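PDB 3LEW: SusD-like carbohydrate binding protein, which probably binds carbohydrate at the outer membrane of Bacteroides vulgatus, as a member of the SusD family of nutrient-binding proteins. Local coordinates for residues 49-59 and 399-410; 284-293 and 321-329. All blocks are in the same frame, centred on the assembly; numbering follows the deposited sequence. Where two conformers were deposited one is given.

Contact 1: 49-59 and 399-410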
# COMPACT_ATOMS: atom_id res chain seq x y z
N LEU A 49 -0.45 -2.44 4.62
CA LEU A 49 -0.85 -1.16 4.01
C LEU A 49 -1.25 -0.18 5.11
O LEU A 49 -0.90 1.02 5.09
CB LEU A 49 -2.02 -1.37 3.06
CG LEU A 49 -1.71 -2.32 1.89
CD1 LEU A 49 -2.95 -2.36 0.98
CD2 LEU A 49 -0.50 -1.88 1.06
N ARG A 50 -1.96 -0.69 6.14
CA ARG A 50 -2.35 0.18 7.24
C ARG A 50 -1.14 0.64 8.06
O ARG A 50 -1.03 1.83 8.39
CB ARG A 50 -3.42 -0.53 8.14
CG ARG A 50 -4.89 -0.24 7.81
CD ARG A 50 -5.39 -0.83 6.48
NE ARG A 50 -5.04 0.01 5.33
CZ ARG A 50 -5.29 -0.30 4.07
NH1 ARG A 50 -5.83 -1.49 3.73
NH2 ARG A 50 -4.99 0.57 3.11
N ALA A 51 -0.23 -0.28 8.38
CA ALA A 51 1.01 0.07 9.04
C ALA A 51 1.74 1.17 8.29
O ALA A 51 2.22 2.13 8.90
CB ALA A 51 1.94 -1.19 9.21
N ASN A 52 1.80 1.02 6.97
CA ASN A 52 2.50 1.96 6.10
C ASN A 52 2.00 3.39 6.23
O ASN A 52 2.78 4.32 6.17
CB ASN A 52 2.49 1.53 4.63
CG ASN A 52 3.30 0.24 4.37
OD1 ASN A 52 4.00 -0.26 5.28
ND2 ASN A 52 3.08 -0.37 3.19
N ASP A 53 0.70 3.56 6.36
CA ASP A 53 0.13 4.88 6.54
C ASP A 53 0.24 5.39 7.95
O ASP A 53 0.43 6.59 8.15
CB ASP A 53 -1.34 4.89 6.04
CG ASP A 53 -1.43 4.77 4.53
OD1 ASP A 53 -0.54 5.30 3.80
OD2 ASP A 53 -2.40 4.15 4.05
N ALA A 54 0.11 4.51 8.96
CA ALA A 54 0.33 4.90 10.34
C ALA A 54 1.75 5.42 10.54
O ALA A 54 2.00 6.29 11.36
CB ALA A 54 0.03 3.70 11.32
N MSE A 55 2.68 4.93 9.73
CA MSE A 55 4.08 5.35 9.84
C MSE A 55 4.45 6.55 8.91
O MSE A 55 5.62 6.73 8.55
CB MSE A 55 4.89 4.09 9.56
CG MSE A 55 4.74 3.05 10.69
SE MSE A 55 5.49 1.36 10.26
CE MSE A 55 7.39 1.77 10.28
N GLY A 56 3.46 7.41 8.62
CA GLY A 56 3.64 8.52 7.73
C GLY A 56 3.35 9.85 8.42
O GLY A 56 3.26 9.94 9.67
N SER A 57 3.21 10.88 7.61
CA SER A 57 3.04 12.23 8.10
C SER A 57 1.60 12.62 8.24
O SER A 57 1.34 13.70 8.78
CB SER A 57 3.73 13.21 7.14
OG SER A 57 5.15 12.96 7.11
N ASP A 58 0.68 11.84 7.66
CA ASP A 58 -0.69 12.33 7.46
C ASP A 58 -1.80 11.68 8.28
O ASP A 58 -3.02 12.06 8.15
CB ASP A 58 -1.04 12.26 5.98
CG ASP A 58 -0.02 13.00 5.13
OD1 ASP A 58 0.34 14.12 5.56
OD2 ASP A 58 0.46 12.41 4.12
N VAL A 59 -1.42 10.73 9.11
CA VAL A 59 -2.37 9.92 9.88
C VAL A 59 -2.04 10.03 11.35
O VAL A 59 -0.87 9.93 11.73
CB VAL A 59 -2.32 8.43 9.40
CG1 VAL A 59 -3.14 7.48 10.31
CG2 VAL A 59 -2.78 8.34 7.92
N ARG A 399 0.35 11.94 -1.58
CA ARG A 399 -0.16 11.94 -0.21
C ARG A 399 -1.63 12.33 -0.19
O ARG A 399 -2.40 11.77 0.59
CB ARG A 399 0.66 12.91 0.65
CG ARG A 399 2.10 12.35 0.91
CD ARG A 399 2.99 13.43 1.44
NE ARG A 399 2.48 14.00 2.68
CZ ARG A 399 2.96 15.12 3.22
NH1 ARG A 399 3.94 15.80 2.64
NH2 ARG A 399 2.47 15.59 4.36
N LYS A 400 -1.98 13.27 -1.04
CA LYS A 400 -3.35 13.81 -1.07
C LYS A 400 -4.32 12.79 -1.69
O LYS A 400 -5.37 12.54 -1.14
CB LYS A 400 -3.39 15.10 -1.85
CG LYS A 400 -2.70 16.27 -1.17
CD LYS A 400 -2.47 17.41 -2.15
CE LYS A 400 -3.80 18.05 -2.65
NZ LYS A 400 -3.57 18.98 -3.81
N GLU A 401 -3.94 12.22 -2.81
CA GLU A 401 -4.82 11.31 -3.57
C GLU A 401 -4.87 9.90 -2.99
O GLU A 401 -5.90 9.23 -3.11
CB GLU A 401 -4.38 11.27 -5.04
CG GLU A 401 -5.12 10.26 -5.97
CD GLU A 401 -6.60 10.54 -6.17
OE1 GLU A 401 -7.07 11.64 -5.83
OE2 GLU A 401 -7.31 9.64 -6.69
N LEU A 402 -3.73 9.43 -2.46
CA LEU A 402 -3.57 8.04 -2.00
C LEU A 402 -3.64 7.86 -0.47
O LEU A 402 -3.27 6.80 0.05
CB LEU A 402 -2.26 7.43 -2.54
CG LEU A 402 -2.14 7.48 -4.07
CD1 LEU A 402 -0.71 7.05 -4.51
CD2 LEU A 402 -3.22 6.65 -4.78
N TRP A 403 -4.10 8.87 0.22
CA TRP A 403 -4.21 8.86 1.69
C TRP A 403 -4.91 7.59 2.15
O TRP A 403 -5.99 7.25 1.67
CB TRP A 403 -4.99 10.09 2.20
CG TRP A 403 -5.02 10.18 3.71
CD1 TRP A 403 -4.18 10.92 4.50
CD2 TRP A 403 -5.91 9.47 4.62
NE1 TRP A 403 -4.51 10.75 5.84
CE2 TRP A 403 -5.57 9.86 5.92
CE3 TRP A 403 -6.97 8.57 4.45
CZ2 TRP A 403 -6.21 9.34 7.04
CZ3 TRP A 403 -7.60 8.06 5.58
CH2 TRP A 403 -7.22 8.47 6.85
N GLY A 404 -4.30 6.88 3.08
CA GLY A 404 -4.95 5.70 3.62
C GLY A 404 -4.88 4.42 2.79
O GLY A 404 -5.32 3.38 3.27
N GLU A 405 -4.30 4.48 1.60
CA GLU A 405 -4.24 3.32 0.70
C GLU A 405 -2.93 2.52 0.76
O GLU A 405 -2.80 1.54 0.04
CB GLU A 405 -4.51 3.77 -0.73
CG GLU A 405 -5.96 4.26 -0.91
CD GLU A 405 -6.23 4.78 -2.30
OE1 GLU A 405 -6.34 3.95 -3.27
OE2 GLU A 405 -6.35 6.01 -2.39
N GLY A 406 -2.02 2.91 1.63
CA GLY A 406 -0.85 2.09 1.94
C GLY A 406 0.51 2.52 1.43
O GLY A 406 1.42 1.70 1.39
N PHE A 407 0.68 3.79 1.09
CA PHE A 407 1.89 4.26 0.43
C PHE A 407 2.77 5.18 1.28
O PHE A 407 3.89 5.46 0.87
CB PHE A 407 1.52 5.02 -0.84
CG PHE A 407 0.80 4.20 -1.87
CD1 PHE A 407 1.49 3.47 -2.80
CD2 PHE A 407 -0.59 4.18 -1.91
CE1 PHE A 407 0.81 2.70 -3.74
CE2 PHE A 407 -1.29 3.44 -2.88
CZ PHE A 407 -0.57 2.72 -3.80
N SER A 408 2.29 5.68 2.42
CA SER A 408 3.06 6.77 3.06
C SER A 408 4.50 6.38 3.41
O SER A 408 5.44 7.08 3.05
CB SER A 408 2.39 7.32 4.33
OG SER A 408 1.05 7.78 4.10
N LEU A 409 4.68 5.24 4.09
CA LEU A 409 6.04 4.80 4.47
C LEU A 409 6.84 4.42 3.24
O LEU A 409 8.05 4.61 3.20
CB LEU A 409 5.96 3.59 5.39
CG LEU A 409 7.29 2.98 5.88
CD1 LEU A 409 8.07 3.94 6.83
CD2 LEU A 409 7.02 1.60 6.58
N ILE A 410 6.17 3.85 2.24
CA ILE A 410 6.88 3.38 1.03
C ILE A 410 7.51 4.55 0.30
O ILE A 410 8.66 4.50 -0.11
CB ILE A 410 5.88 2.67 0.05
CG1 ILE A 410 5.23 1.45 0.75
CG2 ILE A 410 6.57 2.39 -1.30
CD1 ILE A 410 6.17 0.45 1.36
O HOH W 1 -4.13 2.75 5.64
O HOH W 2 -0.92 6.29 1.33
O HOH W 3 0.51 9.09 6.69
O HOH W 4 -1.10 10.53 2.83
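Asp58 and Arg399 form a side-on salt bridge where two distant parts of the SusD-family fold meet: the end of helix 46-54 with its exit loop, and the turn-rich link between helices 387-401 and 408-414. The bend in the arginine chain at chi3 (59°) swings the guanidinium round so that NE faces Asp58 OD2 and NH2 faces OD1, each at 2.9 Å. Both oxygens use their syn lone pairs, and the two planes lie only 8° apart; arginine suits the place because its NE-H and NH2-H point the same way. Water 4 ties Asp58 OD2 back to the carbonyl of Arg399.

Beside this pair, Trp403 sends its indole N-H almost straight to the backbone O of Asp58 (NE1 to O, 3.0 Å). The oxygen lies in the ring plane, although the donor stands above the carbonyl plane. Val59 CG2 packs against the same indole, 3.7 Å from CZ2, the two side chains roughly perpendicular.

Asp53 reaches the start of helix 408-414: its OD1 accepts from Ser408 N at 3.2 Å, met nearly along the C-O axis, and from water 2. A negative group at this helix N-terminus is probably favourable. Asn52 divides its amide, ND2 donating to Gly406 O at 3.2 Å and OD1 bonding to Tyr470.

Glycines let the link come close. Gly404 occupies the third position of a type II turn, and Gly406, also at positive phi, brings its CA within 3.3 Å of Leu49 O in a CA-H...O contact. Arg50, whose NH1 holds Gln270, lies with one guanidinium face under Leu49 CB. Its NH2 donates to Gly404 O at 2.8 Å, while water 1 joins Arg50 NE to that same carbonyl.

Contact 2: 284-293 and 321-329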
# COMPACT_ATOMS: atom_id res chain seq x y z
N TYR A 284 -12.33 3.05 14.79
CA TYR A 284 -12.33 4.40 14.18
C TYR A 284 -11.00 5.12 14.43
O TYR A 284 -10.97 6.27 14.88
CB TYR A 284 -13.53 5.23 14.70
CG TYR A 284 -13.90 5.01 16.12
CD1 TYR A 284 -14.75 3.98 16.48
CD2 TYR A 284 -13.39 5.83 17.14
CE1 TYR A 284 -15.09 3.74 17.82
CE2 TYR A 284 -13.72 5.59 18.47
CZ TYR A 284 -14.57 4.57 18.80
OH TYR A 284 -14.95 4.37 20.13
N SER A 285 -9.90 4.46 14.11
CA SER A 285 -8.59 4.86 14.67
C SER A 285 -7.67 5.61 13.72
O SER A 285 -6.80 6.36 14.18
CB SER A 285 -7.86 3.63 15.20
OG SER A 285 -7.73 2.64 14.18
N PHE A 286 -7.87 5.42 12.42
CA PHE A 286 -7.06 6.09 11.36
C PHE A 286 -7.59 7.49 11.09
O PHE A 286 -8.30 7.74 10.12
CB PHE A 286 -6.98 5.23 10.09
CG PHE A 286 -5.88 4.21 10.13
CD1 PHE A 286 -5.89 3.19 11.07
CD2 PHE A 286 -4.80 4.30 9.30
CE1 PHE A 286 -4.84 2.24 11.16
CE2 PHE A 286 -3.76 3.36 9.39
CZ PHE A 286 -3.80 2.35 10.31
N ASN A 287 -7.24 8.41 11.99
CA ASN A 287 -7.73 9.76 11.88
C ASN A 287 -6.70 10.59 11.12
O ASN A 287 -5.60 10.11 10.79
CB ASN A 287 -8.06 10.27 13.24
CG ASN A 287 -9.22 9.50 13.86
OD1 ASN A 287 -10.36 9.67 13.43
ND2 ASN A 287 -8.93 8.62 14.83
N VAL A 288 -7.08 11.82 10.86
CA VAL A 288 -6.33 12.63 9.91
C VAL A 288 -5.49 13.68 10.67
O VAL A 288 -5.97 14.30 11.61
CB VAL A 288 -7.28 13.31 8.92
CG1 VAL A 288 -6.48 14.14 7.89
CG2 VAL A 288 -8.19 12.30 8.25
N ASP A 289 -4.25 13.90 10.25
CA ASP A 289 -3.54 15.13 10.69
C ASP A 289 -4.36 16.35 10.27
O ASP A 289 -4.57 16.58 9.08
CB ASP A 289 -2.17 15.20 10.02
CG ASP A 289 -1.34 16.41 10.44
OD1 ASP A 289 -1.80 17.22 11.29
OD2 ASP A 289 -0.21 16.54 9.91
N PRO A 290 -4.76 17.21 11.24
CA PRO A 290 -5.57 18.33 10.81
C PRO A 290 -4.86 19.20 9.78
O PRO A 290 -5.49 19.78 8.93
CB PRO A 290 -5.81 19.09 12.10
CG PRO A 290 -5.88 17.98 13.16
CD PRO A 290 -4.81 17.01 12.70
N TYR A 291 -3.53 19.28 9.86
CA TYR A 291 -2.76 20.03 8.86
C TYR A 291 -2.80 19.43 7.44
O TYR A 291 -2.53 20.16 6.48
CB TYR A 291 -1.30 20.19 9.30
CG TYR A 291 -1.12 21.03 10.55
CD1 TYR A 291 -1.54 22.36 10.59
CD2 TYR A 291 -0.56 20.48 11.71
CE1 TYR A 291 -1.35 23.16 11.75
CE2 TYR A 291 -0.38 21.27 12.88
CZ TYR A 291 -0.78 22.58 12.89
OH TYR A 291 -0.61 23.34 14.05
N PHE A 292 -3.12 18.15 7.30
CA PHE A 292 -3.27 17.53 5.98
C PHE A 292 -4.38 18.18 5.15
O PHE A 292 -4.26 18.28 3.94
CB PHE A 292 -3.53 16.04 6.17
CG PHE A 292 -3.81 15.28 4.90
CD1 PHE A 292 -2.79 14.98 4.04
CD2 PHE A 292 -5.10 14.86 4.60
CE1 PHE A 292 -3.02 14.22 2.92
CE2 PHE A 292 -5.34 14.11 3.46
CZ PHE A 292 -4.29 13.82 2.62
N ARG A 293 -5.43 18.68 5.80
CA ARG A 293 -6.53 19.33 5.10
C ARG A 293 -6.05 20.63 4.42
O ARG A 293 -6.55 20.99 3.37
CB ARG A 293 -7.68 19.62 6.06
CG ARG A 293 -8.95 20.17 5.40
CD ARG A 293 -10.08 20.23 6.40
NE ARG A 293 -11.39 20.49 5.79
CZ ARG A 293 -11.80 21.69 5.37
NH1 ARG A 293 -11.02 22.76 5.47
NH2 ARG A 293 -13.02 21.82 4.82
N TYR A 321 -13.37 15.38 22.96
CA TYR A 321 -12.58 15.73 21.79
C TYR A 321 -13.31 15.50 20.49
O TYR A 321 -14.16 14.60 20.38
CB TYR A 321 -11.33 14.85 21.77
CG TYR A 321 -10.29 15.25 22.79
CD1 TYR A 321 -9.31 16.19 22.48
CD2 TYR A 321 -10.26 14.67 24.04
CE1 TYR A 321 -8.35 16.58 23.42
CE2 TYR A 321 -9.28 15.03 24.98
CZ TYR A 321 -8.33 15.99 24.66
OH TYR A 321 -7.36 16.36 25.58
N VAL A 322 -12.93 16.28 19.48
CA VAL A 322 -13.16 15.92 18.10
C VAL A 322 -11.78 15.57 17.49
O VAL A 322 -10.76 16.12 17.90
CB VAL A 322 -13.85 17.05 17.30
CG1 VAL A 322 -15.28 17.22 17.75
CG2 VAL A 322 -13.12 18.39 17.42
N TRP A 323 -11.79 14.65 16.54
CA TRP A 323 -10.62 14.32 15.75
C TRP A 323 -10.98 14.62 14.30
O TRP A 323 -12.17 14.66 13.95
CB TRP A 323 -10.28 12.84 15.88
CG TRP A 323 -10.01 12.33 17.28
CD1 TRP A 323 -10.86 12.34 18.34
CD2 TRP A 323 -8.80 11.74 17.75
NE1 TRP A 323 -10.27 11.80 19.44
CE2 TRP A 323 -9.01 11.38 19.10
CE3 TRP A 323 -7.58 11.42 17.16
CZ2 TRP A 323 -8.01 10.78 19.89
CZ3 TRP A 323 -6.58 10.80 17.95
CH2 TRP A 323 -6.82 10.48 19.29
N MSE A 324 -9.99 14.80 13.44
CA MSE A 324 -10.26 15.04 12.03
C MSE A 324 -10.50 13.68 11.36
O MSE A 324 -9.64 12.81 11.41
CB MSE A 324 -9.10 15.85 11.41
CG MSE A 324 -9.29 16.23 9.91
SE MSE A 324 -10.47 17.70 9.61
CE MSE A 324 -9.33 19.07 10.32
N ARG A 325 -11.66 13.52 10.77
CA ARG A 325 -12.05 12.31 10.10
C ARG A 325 -11.95 12.46 8.61
O ARG A 325 -12.03 13.56 8.08
CB ARG A 325 -13.52 11.96 10.42
CG ARG A 325 -13.93 12.08 11.85
CD ARG A 325 -13.12 11.20 12.78
NE ARG A 325 -13.48 11.55 14.16
CZ ARG A 325 -13.25 10.78 15.22
NH1 ARG A 325 -12.60 9.63 15.12
NH2 ARG A 325 -13.57 11.21 16.41
N ASN A 326 -11.75 11.33 7.93
CA ASN A 326 -11.87 11.24 6.49
C ASN A 326 -13.06 10.32 6.16
O ASN A 326 -13.07 9.17 6.58
CB ASN A 326 -10.56 10.67 5.88
CG ASN A 326 -10.41 10.99 4.41
OD1 ASN A 326 -11.42 11.28 3.69
ND2 ASN A 326 -9.16 10.95 3.93
N SER A 327 -14.07 10.84 5.46
CA SER A 327 -15.17 10.00 4.99
C SER A 327 -14.73 9.02 3.88
O SER A 327 -15.54 8.20 3.40
CB SER A 327 -16.34 10.87 4.55
OG SER A 327 -15.98 11.65 3.43
N LYS A 328 -13.46 9.06 3.48
CA LYS A 328 -12.99 8.28 2.30
C LYS A 328 -13.36 6.80 2.36
O LYS A 328 -13.96 6.27 1.41
CB LYS A 328 -11.47 8.44 2.16
CG LYS A 328 -10.87 7.82 0.92
CD LYS A 328 -9.41 8.20 0.77
CE LYS A 328 -8.79 7.53 -0.42
NZ LYS A 328 -7.37 7.91 -0.67
N PHE A 329 -13.00 6.13 3.47
CA PHE A 329 -13.23 4.70 3.64
C PHE A 329 -14.42 4.49 4.58
O PHE A 329 -14.42 4.99 5.72
CB PHE A 329 -12.03 4.01 4.24
CG PHE A 329 -10.83 4.03 3.39
CD1 PHE A 329 -10.64 3.07 2.44
CD2 PHE A 329 -9.86 5.02 3.57
CE1 PHE A 329 -9.50 3.07 1.63
CE2 PHE A 329 -8.72 5.03 2.80
CZ PHE A 329 -8.55 4.03 1.81
O HOH W 5 -10.51 8.65 8.70
O HOH W 6 -7.42 14.08 14.11
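The chi1 of Met324, a selenomethionine, turns CG away from the backbone N (-178°), and bends at chi2 and chi3 then curl the chain across Val288 and on to Pro290. Its CG lies 3.7 Å from Val288 CB, and in this conformer, one of two deposited, CE rests against the proline ring at 3.9 Å from CB. A long, unbranched methionine chain suits the site, since it can follow two apolar surfaces in succession, though the second conformer leaves the CE contact less certain. Arg293 runs roughly perpendicular to it, with its CD methylene near SE and its NE bonded to Leu306 O.

The two strands involved belong to different sheets: 286-288 pairs antiparallel with 59-61, whereas 321-326 lies within a mixed four-stranded sheet. They pass each other at 100°, so backbone pairing is confined to the crossing point. There Val288 N donates to Met324 O at 2.8 Å. Water 6 makes the return link, donating to Val288 O and accepting from Met324 N. Val288, branched and compact, also sets CG2 against Asn326 CB at 3.7 Å.

On the other flank Asn287 and Arg325 run alongside each other in the same direction, with amide and guanidinium planes 73° apart. The bond from Arg325 NH1 to Asn287 OD1 is short (2.8 Å) but bent and weak; the firmer hold on this arginine is Asp311, at NH2. Trp323 CB covers one guanidinium face, 3.6 Å above its centre. Asparagine suits the junction by having both kinds of polar atom: while OD1 accepts, ND2 donates to Tyr284 O at 3.1 Å.

Both contacts are buried, but the centre of contact 1 lies about 8 Å from the centre of the chain and that of contact 2 about 19 Å, nested within the long loop that contact 1 closes. Contact 1 joins helix ends and turns through charged and amide groups directed largely at backbone atoms; contact 2 joins two sheets through one direct backbone bond, a bridging water, apolar side chains and a weak Asn287-Arg325 bond. They share a border: strand 59-61, following helix 46-54, pairs with 286-288. Lys328 of contact 2 reaches into contact 1, its NZ forming a salt bridge with Glu405 OE2 at 2.8 Å and probably bonding to Trp403 O, while the Trp403 ring packs on Asn326.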